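Local coordinates for dihydropteridine reductase (Dictyostelium discoideum, PDB 3ORF), which catalyses the NAD(P)H-dependent reduction of quinonoid dihydropteridines, regenerating the tetrahydropterin form, at residues Phe221-Ser224 and Ser229-Thr232. Numbering follows the deposited sequence.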
loop_
_atom_site.group_PDB
_atom_site.type_symbol
_atom_site.label_atom_id
_atom_site.label_comp_id
_atom_site.label_asym_id
_atom_site.label_seq_id
_atom_site.Cartn_x
_atom_site.Cartn_y
_atom_site.Cartn_z
ATOM N N PHE A 221 -25.064 -3.013 -10.108
ATOM C CA PHE A 221 -25.979 -3.746 -10.949
ATOM C C PHE A 221 -26.095 -3.159 -12.345
ATOM O O PHE A 221 -26.042 -3.905 -13.302
ATOM C CB PHE A 221 -27.367 -3.874 -10.329
ATOM C CG PHE A 221 -28.260 -4.839 -11.109
ATOM C CD1 PHE A 221 -28.021 -6.196 -11.060
ATOM C CD2 PHE A 221 -29.346 -4.364 -11.842
ATOM C CE1 PHE A 221 -28.884 -7.099 -11.781
ATOM C CE2 PHE A 221 -30.214 -5.224 -12.547
ATOM C CZ PHE A 221 -29.982 -6.587 -12.537
ATOM N N GLU A 222 -26.253 -1.839 -12.462
ATOM C CA GLU A 222 -26.223 -1.158 -13.774
ATOM C C GLU A 222 -24.930 -1.466 -14.556
ATOM O O GLU A 222 -24.996 -1.775 -15.744
ATOM C CB GLU A 222 -26.502 0.362 -13.624
ATOM C CG GLU A 222 -26.285 1.257 -14.879
ATOM C CD GLU A 222 -26.281 2.814 -14.583
ATOM O OE1 GLU A 222 -26.048 3.270 -13.422
ATOM O OE2 GLU A 222 -26.482 3.594 -15.553
ATOM N N TRP A 223 -23.768 -1.427 -13.911
ATOM C CA TRP A 223 -22.545 -1.747 -14.622
ATOM C C TRP A 223 -22.471 -3.232 -14.988
ATOM O O TRP A 223 -21.886 -3.568 -15.970
ATOM C CB TRP A 223 -21.288 -1.391 -13.819
ATOM C CG TRP A 223 -21.005 0.105 -13.561
ATOM C CD1 TRP A 223 -21.395 1.189 -14.292
ATOM C CD2 TRP A 223 -20.240 0.626 -12.454
ATOM N NE1 TRP A 223 -20.919 2.361 -13.703
ATOM C CE2 TRP A 223 -20.195 2.033 -12.591
ATOM C CE3 TRP A 223 -19.551 0.022 -11.380
ATOM C CZ2 TRP A 223 -19.546 2.846 -11.673
ATOM C CZ3 TRP A 223 -18.876 0.853 -10.458
ATOM C CH2 TRP A 223 -18.895 2.234 -10.609
ATOM N N SER A 224 -23.026 -4.101 -14.148
ATOM C CA SER A 224 -23.043 -5.566 -14.391
ATOM C C SER A 224 -23.887 -6.038 -15.598
ATOM O O SER A 224 -23.558 -7.056 -16.188
ATOM C CB SER A 224 -23.560 -6.272 -13.161
ATOM O OG SER A 224 -22.624 -6.014 -12.151
ATOM N N SER A 229 -22.445 1.265 -19.905
ATOM C CA SER A 229 -22.551 2.310 -18.924
ATOM C C SER A 229 -21.261 2.288 -18.099
ATOM O O SER A 229 -21.094 3.108 -17.227
ATOM C CB SER A 229 -23.778 2.080 -17.991
ATOM O OG SER A 229 -23.435 1.088 -17.017
ATOM N N ARG A 230 -20.391 1.317 -18.341
ATOM C CA ARG A 230 -19.145 1.198 -17.591
ATOM C C ARG A 230 -18.153 2.339 -17.784
ATOM O O ARG A 230 -17.873 2.775 -18.907
ATOM C CB ARG A 230 -18.440 -0.118 -17.911
ATOM C CG ARG A 230 -19.049 -1.316 -17.186
ATOM C CD ARG A 230 -18.480 -2.680 -17.790
ATOM N NE ARG A 230 -19.293 -3.805 -17.333
ATOM C CZ ARG A 230 -18.974 -5.111 -17.437
ATOM N NH1 ARG A 230 -17.853 -5.541 -17.969
ATOM N NH2 ARG A 230 -19.812 -6.008 -16.997
ATOM N N PRO A 231 -17.606 2.869 -16.674
ATOM C CA PRO A 231 -16.543 3.866 -16.933
ATOM C C PRO A 231 -15.335 3.222 -17.614
ATOM O O PRO A 231 -15.158 2.041 -17.580
ATOM C CB PRO A 231 -16.108 4.310 -15.518
ATOM C CG PRO A 231 -17.214 3.838 -14.583
ATOM C CD PRO A 231 -17.914 2.695 -15.254
ATOM N N THR A 232 -14.452 4.035 -18.159
ATOM C CA THR A 232 -13.128 3.607 -18.567
ATOM C C THR A 232 -12.449 2.608 -17.615
ATOM O O THR A 232 -12.393 2.792 -16.399
ATOM C CB THR A 232 -12.184 4.874 -18.825
ATOM O OG1 THR A 232 -12.657 5.504 -20.010
ATOM C CG2 THR A 232 -10.755 4.471 -19.116
#
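The indole of Trp223 carries Pro231 CD over one face of its five-membered ring, in a CH-pi contact that puts Pro231 CD 3.7 Å from the centroid of that ring. This joins the last turn of helix 213-225 to the loop leading into strand 236-242 of the Rossmann fold of a short-chain dehydrogenase/reductase, on the side of the sheet where Trp223 also rests on Leu186, Ile188 and Val237. The two side chains cross at about a right angle, and Pro231 CD sits toward the rim of the indole, 3.4 Å from Trp223 NE1. At the indole edge, near the ring plane, Ser229 OG lies 3.4 Å from Trp223 CD1. That hydroxyl also reaches the flank of Glu222, with Ser229 OG 3.6 Å from Glu222 CG, while its hydrogen bond goes to Asn226 O within the intervening turn. Arg230 runs extended alongside the last turn. With CG beside the backbone N (chi1 -78°), Arg230 packs this methylene against Trp223 CB and reaches the carbonyl of Trp223 with NE, and NH1 is bonded separately to Gly137 O. Arg230 NE donates to Trp223 O over 2.9 Å, nearly straight at 168°. Trp223 O lies in the guanidinium plane, and Arg230 NH2 adds a weak second bond to it at 3.4 Å.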